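Local coordinates for mitogen-activated protein kinase, putative (Map kinase-like protein) (Leishmania major, PDB 3PG1) that probably phosphorylates serine and threonine residues of protein substrates with ATP, as a member of the MAP kinase family, at residues A[145-148]-A[149-152]; A[80-83]-A[84-88]; A[278-282]-A[283-287]; A[241-244]-A[245-248]. All coordinates share one frame; numbering follows the deposited sequence.

Contact 1. Residues A[145-148]-A[149-152]; sequences LGLH and VLHE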
ATOM      1  N   LEU A 145      12.340   0.579  -3.181  1.00 21.47           N
ATOM      2  CA  LEU A 145      12.872   1.522  -2.168  1.00 22.80           C
ATOM      3  C   LEU A 145      11.740   1.923  -1.203  1.00 24.71           C
ATOM      4  O   LEU A 145      11.966   1.970  -0.011  1.00 24.17           O
ATOM      5  CB  LEU A 145      13.478   2.780  -2.817  1.00 23.55           C
ATOM      6  CG  LEU A 145      14.884   2.619  -3.396  1.00 28.23           C
ATOM      7  CD1 LEU A 145      15.329   3.910  -4.094  1.00 26.69           C
ATOM      8  CD2 LEU A 145      15.930   2.207  -2.296  1.00 30.85           C
ATOM      9  N   GLY A 146      10.524   2.149  -1.712  1.00 24.64           N
ATOM     10  CA  GLY A 146       9.420   2.479  -0.812  1.00 25.31           C
ATOM     11  C   GLY A 146       9.141   1.299   0.120  1.00 27.96           C
ATOM     12  O   GLY A 146       8.985   1.495   1.316  1.00 26.68           O
ATOM     13  N   LEU A 147       9.138   0.054  -0.404  1.00 24.33           N
ATOM     14  CA  LEU A 147       8.960  -1.135   0.464  1.00 21.83           C
ATOM     15  C   LEU A 147      10.107  -1.272   1.458  1.00 23.93           C
ATOM     16  O   LEU A 147       9.864  -1.503   2.638  1.00 22.28           O
ATOM     17  CB  LEU A 147       8.869  -2.385  -0.384  1.00 22.19           C
ATOM     18  CG  LEU A 147       7.615  -2.577  -1.241  1.00 24.84           C
ATOM     19  CD1 LEU A 147       7.739  -3.892  -2.038  1.00 24.78           C
ATOM     20  CD2 LEU A 147       6.356  -2.557  -0.377  1.00 23.72           C
ATOM     21  N   HIS A 148      11.365  -1.049   1.000  1.00 22.47           N
ATOM     22  CA  HIS A 148      12.538  -1.139   1.875  1.00 22.73           C
ATOM     23  C   HIS A 148      12.353  -0.171   3.070  1.00 25.86           C
ATOM     24  O   HIS A 148      12.620  -0.549   4.189  1.00 24.69           O
ATOM     25  CB  HIS A 148      13.835  -0.758   1.103  1.00 23.53           C
ATOM     26  CG  HIS A 148      15.084  -0.972   1.938  1.00 26.52           C
ATOM     27  ND1 HIS A 148      15.538  -2.253   2.243  1.00 25.94           N
ATOM     28  CD2 HIS A 148      15.961  -0.062   2.445  1.00 27.50           C
ATOM     29  CE1 HIS A 148      16.613  -2.079   3.015  1.00 25.25           C
ATOM     30  NE2 HIS A 148      16.935  -0.782   3.104  1.00 27.34           N
ATOM     31  N   VAL A 149      11.916   1.069   2.808  1.00 24.87           N
ATOM     32  CA  VAL A 149      11.719   2.102   3.829  1.00 25.26           C
ATOM     33  C   VAL A 149      10.628   1.631   4.826  1.00 25.41           C
ATOM     34  O   VAL A 149      10.831   1.708   6.043  1.00 23.46           O
ATOM     35  CB  VAL A 149      11.428   3.511   3.195  1.00 30.10           C
ATOM     36  CG1 VAL A 149      11.110   4.558   4.286  1.00 30.87           C
ATOM     37  CG2 VAL A 149      12.630   3.967   2.363  1.00 29.80           C
ATOM     38  N   LEU A 150       9.510   1.129   4.317  1.00 23.02           N
ATOM     39  CA  LEU A 150       8.474   0.626   5.210  1.00 24.50           C
ATOM     40  C   LEU A 150       9.037  -0.531   6.071  1.00 26.16           C
ATOM     41  O   LEU A 150       8.978  -0.470   7.293  1.00 28.22           O
ATOM     42  CB  LEU A 150       7.271   0.102   4.386  1.00 24.39           C
ATOM     43  CG  LEU A 150       6.443   1.128   3.596  1.00 29.24           C
ATOM     44  CD1 LEU A 150       5.359   0.394   2.771  1.00 28.34           C
ATOM     45  CD2 LEU A 150       5.822   2.204   4.512  1.00 28.20           C
ATOM     46  N   HIS A 151       9.694  -1.502   5.430  1.00 23.37           N
ATOM     47  CA  HIS A 151      10.232  -2.709   6.101  1.00 22.36           C
ATOM     48  C   HIS A 151      11.289  -2.372   7.133  1.00 26.21           C
ATOM     49  O   HIS A 151      11.292  -2.994   8.212  1.00 25.93           O
ATOM     50  CB  HIS A 151      10.769  -3.705   5.072  1.00 22.54           C
ATOM     51  CG  HIS A 151       9.711  -4.278   4.164  1.00 24.39           C
ATOM     52  ND1 HIS A 151      10.053  -5.057   3.069  1.00 24.18           N
ATOM     53  CD2 HIS A 151       8.357  -4.127   4.198  1.00 24.92           C
ATOM     54  CE1 HIS A 151       8.902  -5.352   2.470  1.00 23.84           C
ATOM     55  NE2 HIS A 151       7.862  -4.764   3.090  1.00 23.94           N
ATOM     56  N   GLU A 152      12.114  -1.335   6.855  1.00 24.13           N
ATOM     57  CA  GLU A 152      13.155  -0.904   7.811  1.00 25.30           C
ATOM     58  C   GLU A 152      12.513  -0.330   9.092  1.00 30.90           C
ATOM     59  O   GLU A 152      13.112  -0.420  10.164  1.00 31.64           O
ATOM     60  CB  GLU A 152      14.175   0.068   7.163  1.00 26.83           C
ATOM     61  CG  GLU A 152      15.076  -0.605   6.123  1.00 35.05           C
ATOM     62  CD  GLU A 152      15.966  -1.681   6.709  1.00 40.62           C
ATOM     63  OE1 GLU A 152      16.798  -1.315   7.559  1.00 40.14           O
ATOM     64  OE2 GLU A 152      15.719  -2.885   6.483  1.00 34.97           O
TER
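Val149, Leu150, His151 and Glu152 each donate a backbone N-H to the carbonyl four residues back, forming about two turns of regular helix in 145-152. The bond from Val149 N to Leu145 O is 3.0 Å long, and that from His151 N to Leu147 O is 2.8 Å. The same Leu147 oxygen also lies against a face of the His151 imidazole, with CG 3.2 Å from Leu147 O, so that one carbonyl is met by both the N-H and a ring face. His148 carries the main side-chain contact. Its CG is anti to the backbone N (chi1 -174°), and the ring is laid forward along the helix beside Glu152. Glu152, bent at chi2, puts CG over one ring face, 3.8 Å from the His148 ring centroid and 3.5 Å from His148 NE2, in a CH-pi contact. The carboxylate lies only 10° from parallel to the imidazole and makes no direct bond to it. His148 ND1 instead bonds Thr311 OG1, and NE2 reaches Leu329 O weakly. On another side of the helix Leu147 CD2 packs 4.4 Å from Leu150 CD1. His151 NE2 bonds Asp216 OD1 on helix 214-229. This is the C-terminal end of helix αE, just ahead of the catalytic loop in the protein kinase C-lobe, held by His151 to Asp216 near the start of αF.

Contact 2. Residues A[80-83]-A[84-88]; sequences IRLL and NHFHH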
ATOM      1  N   ILE A  80      -3.167   7.658  10.899  1.00 46.46           N
ATOM      2  CA  ILE A  80      -2.529   8.969  10.975  1.00 45.50           C
ATOM      3  C   ILE A  80      -1.100   8.884  11.458  1.00 44.08           C
ATOM      4  O   ILE A  80      -0.219   9.507  10.867  1.00 42.91           O
ATOM      5  CB  ILE A  80      -3.449   9.944  11.789  1.00 51.42           C
ATOM      6  CG1 ILE A  80      -4.359  10.721  10.850  1.00 52.76           C
ATOM      7  CG2 ILE A  80      -2.710  10.878  12.765  1.00 53.26           C
ATOM      8  CD1 ILE A  80      -5.380   9.877  10.113  1.00 63.33           C
ATOM      9  N   ARG A  81      -0.874   8.150  12.541  1.00 41.83           N
ATOM     10  CA  ARG A  81       0.465   7.961  13.104  1.00 41.94           C
ATOM     11  C   ARG A  81       1.410   7.329  12.069  1.00 44.82           C
ATOM     12  O   ARG A  81       2.554   7.757  11.964  1.00 42.02           O
ATOM     13  CB  ARG A  81       0.392   7.108  14.392  1.00 41.36           C
ATOM     14  CG  ARG A  81      -0.167   7.909  15.609  1.00 50.86           C
ATOM     15  CD  ARG A  81       0.529   7.587  16.922  1.00 57.88           C
ATOM     16  NE  ARG A  81       1.979   7.549  16.733  1.00 61.77           N
ATOM     17  CZ  ARG A  81       2.758   6.539  17.096  1.00 65.34           C
ATOM     18  NH1 ARG A  81       2.253   5.507  17.765  1.00 44.74           N
ATOM     19  NH2 ARG A  81       4.055   6.569  16.830  1.00 55.17           N
ATOM     20  N   LEU A  82       0.910   6.353  11.276  1.00 43.58           N
ATOM     21  CA  LEU A  82       1.689   5.683  10.231  1.00 42.04           C
ATOM     22  C   LEU A  82       2.042   6.625   9.118  1.00 45.10           C
ATOM     23  O   LEU A  82       3.193   6.614   8.676  1.00 42.90           O
ATOM     24  CB  LEU A  82       0.940   4.469   9.677  1.00 41.87           C
ATOM     25  CG  LEU A  82       1.247   3.167  10.367  1.00 45.60           C
ATOM     26  CD1 LEU A  82       0.261   2.104   9.978  1.00 46.27           C
ATOM     27  CD2 LEU A  82       2.679   2.733  10.074  1.00 39.99           C
ATOM     28  N   LEU A  83       1.081   7.493   8.695  1.00 42.93           N
ATOM     29  CA  LEU A  83       1.322   8.492   7.634  1.00 43.02           C
ATOM     30  C   LEU A  83       2.376   9.484   8.049  1.00 46.11           C
ATOM     31  O   LEU A  83       3.251   9.837   7.263  1.00 47.54           O
ATOM     32  CB  LEU A  83       0.044   9.254   7.290  1.00 44.69           C
ATOM     33  CG  LEU A  83      -0.820   8.728   6.143  1.00 50.57           C
ATOM     34  CD1 LEU A  83      -2.054   9.623   5.970  1.00 53.38           C
ATOM     35  CD2 LEU A  83      -0.033   8.655   4.812  1.00 51.39           C
ATOM     36  N   ASN A  84       2.321   9.881   9.317  1.00 42.09           N
ATOM     37  CA  ASN A  84       3.200  10.868   9.922  1.00 41.05           C
ATOM     38  C   ASN A  84       4.555  10.344  10.359  1.00 40.76           C
ATOM     39  O   ASN A  84       5.443  11.137  10.674  1.00 41.91           O
ATOM     40  CB  ASN A  84       2.452  11.541  11.076  1.00 45.39           C
ATOM     41  CG  ASN A  84       2.831  12.974  11.303  1.00 64.44           C
ATOM     42  OD1 ASN A  84       3.246  13.688  10.387  1.00 59.00           O
ATOM     43  ND2 ASN A  84       2.735  13.409  12.548  1.00 60.64           N
ATOM     44  N   HIS A  85       4.735   9.009  10.343  1.00 35.65           N
ATOM     45  CA  HIS A  85       5.981   8.341  10.730  1.00 33.62           C
ATOM     46  C   HIS A  85       7.094   8.447   9.667  1.00 36.08           C
ATOM     47  O   HIS A  85       8.276   8.484  10.007  1.00 35.16           O
ATOM     48  CB  HIS A  85       5.686   6.869  11.065  1.00 32.94           C
ATOM     49  CG  HIS A  85       6.857   6.148  11.654  1.00 34.53           C
ATOM     50  ND1 HIS A  85       7.251   6.361  12.964  1.00 36.46           N
ATOM     51  CD2 HIS A  85       7.705   5.261  11.083  1.00 34.34           C
ATOM     52  CE1 HIS A  85       8.334   5.624  13.134  1.00 35.02           C
ATOM     53  NE2 HIS A  85       8.643   4.941  12.034  1.00 33.55           N
ATOM     54  N   PHE A  86       6.726   8.448   8.389  1.00 32.76           N
ATOM     55  CA  PHE A  86       7.705   8.483   7.272  1.00 29.46           C
ATOM     56  C   PHE A  86       7.872   9.883   6.700  1.00 36.21           C
ATOM     57  O   PHE A  86       6.923  10.644   6.687  1.00 32.59           O
ATOM     58  CB  PHE A  86       7.259   7.526   6.155  1.00 29.16           C
ATOM     59  CG  PHE A  86       7.204   6.106   6.670  1.00 28.24           C
ATOM     60  CD1 PHE A  86       8.362   5.340   6.760  1.00 29.63           C
ATOM     61  CD2 PHE A  86       6.014   5.573   7.167  1.00 29.71           C
ATOM     62  CE1 PHE A  86       8.325   4.063   7.307  1.00 29.80           C
ATOM     63  CE2 PHE A  86       5.983   4.290   7.725  1.00 33.22           C
ATOM     64  CZ  PHE A  86       7.128   3.535   7.769  1.00 30.30           C
ATOM     65  N   HIS A  87       9.064  10.182   6.164  1.00 35.59           N
ATOM     66  CA  HIS A  87       9.402  11.436   5.495  1.00 37.20           C
ATOM     67  C   HIS A  87      10.342  11.019   4.411  1.00 36.38           C
ATOM     68  O   HIS A  87      11.558  11.204   4.519  1.00 37.42           O
ATOM     69  CB  HIS A  87      10.076  12.420   6.474  1.00 40.10           C
ATOM     70  CG  HIS A  87       9.214  12.718   7.659  1.00 45.14           C
ATOM     71  ND1 HIS A  87       9.344  11.999   8.841  1.00 47.07           N
ATOM     72  CD2 HIS A  87       8.168  13.569   7.774  1.00 48.05           C
ATOM     73  CE1 HIS A  87       8.402  12.465   9.645  1.00 47.49           C
ATOM     74  NE2 HIS A  87       7.680  13.420   9.053  1.00 48.54           N
ATOM     75  N   HIS A  88       9.788  10.338   3.405  1.00 29.71           N
ATOM     76  CA  HIS A  88      10.605   9.776   2.342  1.00 28.31           C
ATOM     77  C   HIS A  88       9.932  10.003   0.989  1.00 32.87           C
ATOM     78  O   HIS A  88       8.714   9.868   0.913  1.00 30.63           O
ATOM     79  CB  HIS A  88      10.826   8.262   2.611  1.00 25.83           C
ATOM     80  CG  HIS A  88      11.831   7.632   1.701  1.00 27.99           C
ATOM     81  ND1 HIS A  88      11.488   7.225   0.419  1.00 29.57           N
ATOM     82  CD2 HIS A  88      13.120   7.325   1.928  1.00 29.35           C
ATOM     83  CE1 HIS A  88      12.583   6.707  -0.106  1.00 29.62           C
ATOM     84  NE2 HIS A  88      13.598   6.752   0.757  1.00 30.15           N
TER
HETATM   85  O   HOH W   1       6.074   7.853  14.959  1.00 68.72           O
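Phe86 and Leu82 meet because the Phe86 side chain turns back toward the helix, its CG anti to its own carbonyl carbon and beside its N (chi1 -61°). The ring then presents its edge to a backbone oxygen: Phe86 CD2 is 3.4 Å from Leu82 O, which lies near the ring plane. Phe86 CE2 also rests 4.3 Å from Leu82 CD2. His85 takes the other course, with CG opposite its N (chi1 -172°), which carries the imidazole out beside Arg81. One water joins the two, in the plane of both flat groups: it accepts from Arg81 NH2 at 3.0 Å and sits 2.8 Å from His85 ND1. The helix is running out here. Asn84 N still bonds Ile80 O at 3.0 Å, and His85 N makes a weak bond to Leu82 O, three residues back, at 3.3 Å. Beyond lies the αC-β4 loop of the kinase N-lobe, with His88 of its HxN motif, and Phe86 packs on Val149 and Leu150 of helix 133-152. Arg81 NH1 bonds the carbonyl of His338 and NE forms a salt bridge to Glu356, to which Asn84 ND2 also bonds; His85 NE2 bonds the carbonyl of Glu335. His85 is thus held at both nitrogens, and because Glu335 O can only accept, NE2 should bear a proton; buried Phe86 N, by contrast, has no partner in the model.

Contact 3. Residues A[278-282]-A[283-287]; sequences PARAW and TAVVP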
ATOM      1  N   PRO A 278       5.919 -29.420 -13.154  1.00 61.09           N
ATOM      2  CA  PRO A 278       7.239 -28.779 -13.243  1.00 59.51           C
ATOM      3  C   PRO A 278       7.112 -27.259 -13.389  1.00 60.74           C
ATOM      4  O   PRO A 278       6.080 -26.766 -13.860  1.00 59.95           O
ATOM      5  CB  PRO A 278       7.846 -29.415 -14.502  1.00 63.07           C
ATOM      6  CG  PRO A 278       6.682 -29.773 -15.346  1.00 68.38           C
ATOM      7  CD  PRO A 278       5.511 -30.019 -14.450  1.00 63.70           C
ATOM      8  N   ALA A 279       8.164 -26.509 -13.004  1.00 55.49           N
ATOM      9  CA  ALA A 279       8.160 -25.055 -13.177  1.00 53.75           C
ATOM     10  C   ALA A 279       8.173 -24.763 -14.699  1.00 59.87           C
ATOM     11  O   ALA A 279       8.739 -25.560 -15.474  1.00 59.98           O
ATOM     12  CB  ALA A 279       9.389 -24.446 -12.514  1.00 53.40           C
ATOM     13  N   ARG A 280       7.517 -23.659 -15.133  1.00 55.73           N
ATOM     14  CA  ARG A 280       7.528 -23.306 -16.558  1.00 55.83           C
ATOM     15  C   ARG A 280       8.808 -22.541 -16.846  1.00 60.21           C
ATOM     16  O   ARG A 280       9.461 -22.069 -15.903  1.00 58.73           O
ATOM     17  CB  ARG A 280       6.295 -22.478 -16.980  1.00 51.65           C
ATOM     18  CG  ARG A 280       4.993 -23.279 -16.998  1.00 57.63           C
ATOM     19  CD  ARG A 280       4.006 -22.847 -18.066  1.00 64.92           C
ATOM     20  NE  ARG A 280       3.662 -21.422 -18.042  1.00 70.33           N
ATOM     21  CZ  ARG A 280       2.485 -20.937 -17.645  1.00 86.31           C
ATOM     22  NH1 ARG A 280       1.536 -21.750 -17.195  1.00 64.83           N
ATOM     23  NH2 ARG A 280       2.253 -19.630 -17.685  1.00 79.10           N
ATOM     24  N   ALA A 281       9.192 -22.431 -18.138  1.00 57.78           N
ATOM     25  CA  ALA A 281      10.349 -21.616 -18.493  1.00 56.75           C
ATOM     26  C   ALA A 281       9.855 -20.180 -18.272  1.00 57.00           C
ATOM     27  O   ALA A 281       8.720 -19.849 -18.641  1.00 56.15           O
ATOM     28  CB  ALA A 281      10.738 -21.823 -19.959  1.00 59.28           C
ATOM     29  N   TRP A 282      10.661 -19.364 -17.595  1.00 51.80           N
ATOM     30  CA  TRP A 282      10.265 -17.992 -17.307  1.00 49.70           C
ATOM     31  C   TRP A 282      10.093 -17.138 -18.580  1.00 52.22           C
ATOM     32  O   TRP A 282       9.159 -16.329 -18.633  1.00 50.10           O
ATOM     33  CB  TRP A 282      11.163 -17.372 -16.240  1.00 46.22           C
ATOM     34  CG  TRP A 282      10.792 -17.835 -14.860  1.00 45.60           C
ATOM     35  CD1 TRP A 282      11.363 -18.851 -14.153  1.00 48.45           C
ATOM     36  CD2 TRP A 282       9.698 -17.353 -14.061  1.00 42.75           C
ATOM     37  NE1 TRP A 282      10.721 -19.008 -12.948  1.00 46.14           N
ATOM     38  CE2 TRP A 282       9.719 -18.075 -12.848  1.00 44.77           C
ATOM     39  CE3 TRP A 282       8.772 -16.308 -14.211  1.00 41.98           C
ATOM     40  CZ2 TRP A 282       8.857 -17.790 -11.798  1.00 40.50           C
ATOM     41  CZ3 TRP A 282       7.933 -16.013 -13.157  1.00 40.88           C
ATOM     42  CH2 TRP A 282       7.991 -16.739 -11.962  1.00 40.00           C
ATOM     43  N   THR A 283      10.891 -17.443 -19.653  1.00 49.07           N
ATOM     44  CA  THR A 283      10.815 -16.795 -20.981  1.00 49.65           C
ATOM     45  C   THR A 283       9.385 -16.869 -21.575  1.00 50.66           C
ATOM     46  O   THR A 283       8.983 -15.986 -22.314  1.00 50.39           O
ATOM     47  CB  THR A 283      11.839 -17.411 -21.960  1.00 57.43           C
ATOM     48  OG1 THR A 283      11.680 -18.831 -21.969  1.00 63.72           O
ATOM     49  CG2 THR A 283      13.259 -17.073 -21.615  1.00 54.83           C
ATOM     50  N   ALA A 284       8.618 -17.899 -21.206  1.00 47.02           N
ATOM     51  CA  ALA A 284       7.243 -18.127 -21.640  1.00 46.43           C
ATOM     52  C   ALA A 284       6.214 -17.344 -20.803  1.00 47.61           C
ATOM     53  O   ALA A 284       5.158 -16.961 -21.312  1.00 46.13           O
ATOM     54  CB  ALA A 284       6.936 -19.617 -21.570  1.00 48.02           C
ATOM     55  N   VAL A 285       6.507 -17.159 -19.501  1.00 42.71           N
ATOM     56  CA  VAL A 285       5.637 -16.444 -18.565  1.00 41.57           C
ATOM     57  C   VAL A 285       5.713 -14.913 -18.810  1.00 40.20           C
ATOM     58  O   VAL A 285       4.694 -14.217 -18.755  1.00 38.51           O
ATOM     59  CB  VAL A 285       6.022 -16.767 -17.081  1.00 44.09           C
ATOM     60  CG1 VAL A 285       5.008 -16.161 -16.125  1.00 42.30           C
ATOM     61  CG2 VAL A 285       6.162 -18.273 -16.834  1.00 44.10           C
ATOM     62  N   VAL A 286       6.936 -14.391 -18.969  1.00 36.04           N
ATOM     63  CA  VAL A 286       7.172 -12.956 -19.159  1.00 35.70           C
ATOM     64  C   VAL A 286       8.038 -12.801 -20.436  1.00 40.32           C
ATOM     65  O   VAL A 286       9.249 -12.567 -20.334  1.00 39.26           O
ATOM     66  CB  VAL A 286       7.806 -12.310 -17.867  1.00 35.57           C
ATOM     67  CG1 VAL A 286       7.672 -10.799 -17.908  1.00 34.72           C
ATOM     68  CG2 VAL A 286       7.142 -12.851 -16.598  1.00 33.40           C
ATOM     69  N   PRO A 287       7.419 -12.961 -21.645  1.00 39.68           N
ATOM     70  CA  PRO A 287       8.212 -12.975 -22.885  1.00 40.51           C
ATOM     71  C   PRO A 287       9.083 -11.782 -23.231  1.00 44.62           C
ATOM     72  O   PRO A 287      10.123 -11.951 -23.889  1.00 46.72           O
ATOM     73  CB  PRO A 287       7.182 -13.312 -23.997  1.00 45.04           C
ATOM     74  CG  PRO A 287       5.842 -13.159 -23.405  1.00 48.19           C
ATOM     75  CD  PRO A 287       6.001 -13.306 -21.899  1.00 42.16           C
TER
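Trp282 and Val285 lie side by side and point the same way, three residues apart on a short helical turn. A first torsion of -78° swings the indole to the N side of its own residue, away from the carbonyl. This brings the six-membered part of the ring system next to the valine: Trp282 CE3 is 4.0 Å from Val285 CB, and CZ3 is 4.2 Å from Val285 CG1. Both valine branches border the indole; CG1 faces CZ3, while CG2 also comes within 3.5 Å of Ala281 O. Arg280 passes this second branch at about a right angle, and its NE comes 4.2 Å from Val285 CG2. Thr283 tucks OG1 in over its own backbone, flanked by N and C (chi1 52°), and that hydroxyl touches Ala281 CB at 3.7 Å. The turn closes the insert that MAP kinases carry between helices αG and αH of the C-lobe: Trp282 packs on Leu294, Ile297 and Ala298 of helix 291-300 and on Val249 of helix 239-250, while Val286 leans on Ala225 and Phe228 of helix 214-229. Trp282 O serves two backbone donors, Val286 N at 3.0 Å and, weakly, Val285 N. Ala284 N meets Ala281 O at 3.2 Å from well above the carbonyl plane, 59° out of it. Val285 O is taken in turn by Asn229 ND2.

Contact 4. Residues A[241-244]-A[245-248]; sequences NQLN and KIVE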
ATOM      1  N   ASN A 241      -7.932 -22.295  -7.561  1.00 31.29           N
ATOM      2  CA  ASN A 241      -7.503 -21.925  -8.886  1.00 31.02           C
ATOM      3  C   ASN A 241      -6.447 -20.837  -8.896  1.00 35.08           C
ATOM      4  O   ASN A 241      -5.672 -20.763  -9.845  1.00 33.33           O
ATOM      5  CB  ASN A 241      -8.660 -21.778  -9.882  1.00 29.02           C
ATOM      6  CG  ASN A 241      -9.411 -20.457  -9.838  1.00 36.04           C
ATOM      7  OD1 ASN A 241      -8.832 -19.415  -9.642  1.00 31.35           O
ATOM      8  ND2 ASN A 241     -10.727 -20.481 -10.054  1.00 31.64           N
ATOM      9  N   GLN A 242      -6.374 -20.042  -7.812  1.00 31.18           N
ATOM     10  CA  GLN A 242      -5.332 -19.022  -7.625  1.00 27.70           C
ATOM     11  C   GLN A 242      -4.029 -19.772  -7.321  1.00 30.56           C
ATOM     12  O   GLN A 242      -2.984 -19.509  -7.928  1.00 30.44           O
ATOM     13  CB  GLN A 242      -5.684 -18.079  -6.433  1.00 27.72           C
ATOM     14  CG  GLN A 242      -4.607 -16.954  -6.187  1.00 28.23           C
ATOM     15  CD  GLN A 242      -4.596 -15.902  -7.293  1.00 41.94           C
ATOM     16  OE1 GLN A 242      -5.594 -15.651  -7.946  1.00 38.95           O
ATOM     17  NE2 GLN A 242      -3.485 -15.221  -7.496  1.00 32.27           N
ATOM     18  N   LEU A 243      -4.091 -20.727  -6.408  1.00 29.18           N
ATOM     19  CA  LEU A 243      -2.897 -21.543  -6.090  1.00 29.22           C
ATOM     20  C   LEU A 243      -2.444 -22.366  -7.284  1.00 32.47           C
ATOM     21  O   LEU A 243      -1.233 -22.495  -7.500  1.00 32.20           O
ATOM     22  CB  LEU A 243      -3.112 -22.436  -4.867  1.00 29.37           C
ATOM     23  CG  LEU A 243      -3.098 -21.684  -3.502  1.00 33.17           C
ATOM     24  CD1 LEU A 243      -3.527 -22.604  -2.367  1.00 31.89           C
ATOM     25  CD2 LEU A 243      -1.679 -20.998  -3.197  1.00 32.38           C
ATOM     26  N   ASN A 244      -3.401 -22.874  -8.086  1.00 29.73           N
ATOM     27  CA  ASN A 244      -3.057 -23.612  -9.286  1.00 30.09           C
ATOM     28  C   ASN A 244      -2.336 -22.725 -10.302  1.00 31.78           C
ATOM     29  O   ASN A 244      -1.339 -23.149 -10.862  1.00 32.19           O
ATOM     30  CB  ASN A 244      -4.295 -24.277  -9.918  1.00 32.71           C
ATOM     31  CG  ASN A 244      -3.912 -25.161 -11.074  1.00 41.88           C
ATOM     32  OD1 ASN A 244      -3.401 -26.263 -10.883  1.00 46.25           O
ATOM     33  ND2 ASN A 244      -4.182 -24.725 -12.289  1.00 38.60           N
ATOM     34  N   LYS A 245      -2.838 -21.508 -10.547  1.00 28.70           N
ATOM     35  CA  LYS A 245      -2.196 -20.561 -11.461  1.00 28.89           C
ATOM     36  C   LYS A 245      -0.775 -20.235 -11.027  1.00 31.16           C
ATOM     37  O   LYS A 245       0.110 -20.091 -11.867  1.00 30.47           O
ATOM     38  CB  LYS A 245      -3.039 -19.280 -11.571  1.00 30.39           C
ATOM     39  CG  LYS A 245      -4.218 -19.536 -12.547  1.00 33.46           C
ATOM     40  CD  LYS A 245      -5.269 -18.456 -12.470  1.00 41.02           C
ATOM     41  CE  LYS A 245      -6.504 -18.851 -13.250  1.00 49.43           C
ATOM     42  NZ  LYS A 245      -7.331 -19.839 -12.497  1.00 55.33           N
ATOM     43  N   ILE A 246      -0.551 -20.144  -9.709  1.00 26.93           N
ATOM     44  CA  ILE A 246       0.768 -19.830  -9.177  1.00 25.37           C
ATOM     45  C   ILE A 246       1.720 -21.012  -9.421  1.00 31.24           C
ATOM     46  O   ILE A 246       2.836 -20.821  -9.928  1.00 28.79           O
ATOM     47  CB  ILE A 246       0.663 -19.478  -7.655  1.00 25.82           C
ATOM     48  CG1 ILE A 246      -0.042 -18.113  -7.434  1.00 24.30           C
ATOM     49  CG2 ILE A 246       2.075 -19.524  -6.995  1.00 25.15           C
ATOM     50  CD1 ILE A 246      -0.356 -17.744  -5.856  1.00 27.60           C
ATOM     51  N   VAL A 247       1.293 -22.213  -8.999  1.00 30.47           N
ATOM     52  CA  VAL A 247       2.067 -23.458  -9.104  1.00 33.02           C
ATOM     53  C   VAL A 247       2.402 -23.821 -10.570  1.00 37.49           C
ATOM     54  O   VAL A 247       3.513 -24.253 -10.836  1.00 38.16           O
ATOM     55  CB  VAL A 247       1.393 -24.598  -8.294  1.00 39.36           C
ATOM     56  CG1 VAL A 247       1.915 -25.972  -8.693  1.00 42.74           C
ATOM     57  CG2 VAL A 247       1.577 -24.367  -6.796  1.00 37.82           C
ATOM     58  N   GLU A 248       1.493 -23.550 -11.503  1.00 33.38           N
ATOM     59  CA  GLU A 248       1.700 -23.732 -12.939  1.00 35.46           C
ATOM     60  C   GLU A 248       2.935 -22.960 -13.396  1.00 39.46           C
ATOM     61  O   GLU A 248       3.639 -23.421 -14.275  1.00 41.38           O
ATOM     62  CB  GLU A 248       0.515 -23.211 -13.744  1.00 37.62           C
ATOM     63  CG  GLU A 248      -0.629 -24.181 -13.899  1.00 55.60           C
ATOM     64  CD  GLU A 248      -1.775 -23.678 -14.765  1.00 78.41           C
ATOM     65  OE1 GLU A 248      -1.729 -22.510 -15.219  1.00 58.88           O
ATOM     66  OE2 GLU A 248      -2.753 -24.442 -14.941  1.00 76.12           O
TER
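The carbonyl of Asn241 is approached on both faces of its plane by a single residue, Lys245. Backbone N comes from one face at 3.0 Å, 40° out of the plane; NZ comes from the other, 3.3 Å from Asn241 O. The lysine reaches back by running extended along the carbonyl and bending at its end (chi4 77°). NZ also sits above one face of the Asn241 side-chain amide, 3.4 Å from CG, and makes a weak bond with OD1. Asn241 and Lys245 thus lie side by side, pointing the same way, but the stronger partner of Asn241 OD1 is Ser237 N, just ahead of the helix. In the second polar pair the Asn244 amide and Glu248 carboxylate planes are turned 74° apart. Asn244 ND2 reaches Glu248 OE2 at 3.0 Å in a weak, poorly directed bond, while Glu248 OE1 makes a long, weak ion pair with Arg280. The backbone bonds of the helix run regularly from residue to residue, Glu248 N to Asn244 O at 2.9 Å being the shortest. Its buried side is mostly aliphatic: Ile246 CD1 lies 4.4 Å from Leu243 CD2 and 4.3 Å from Gln242 CG. Gln242 itself sends NE2 to the carbonyl of Phe234, joining the helix to the chain before it. Polar pairs spaced four apart over a largely aliphatic side make this an amphipathic helix, αG of the protein kinase C-lobe, which in MAP kinases leads into the family's insert.

Overall arrangement
Along the chain the order is contact 2, contact 1, contact 4, contact 3, all within the kinase domain. Contact 2, ending N-lobe helix 70-85, and contact 1, ending C-lobe helix 133-152, have centres 13 Å apart and touch: Val149 CG2 lies 3.4 Å from His88 NE2, so that the αC-β4 loop of the N-lobe packs on helix αE of the C-lobe. Contacts 4 and 3, 14 Å apart between centres, meet where Arg280 packs against Glu248, so the helix that leads into the insert meets the chain that closes it. The centre of contact 1 lies 28 to 29 Å from theirs. Contact 2 lies across the chain's centre from both contacts 3 and 4, with centres 39 and 36 Å away.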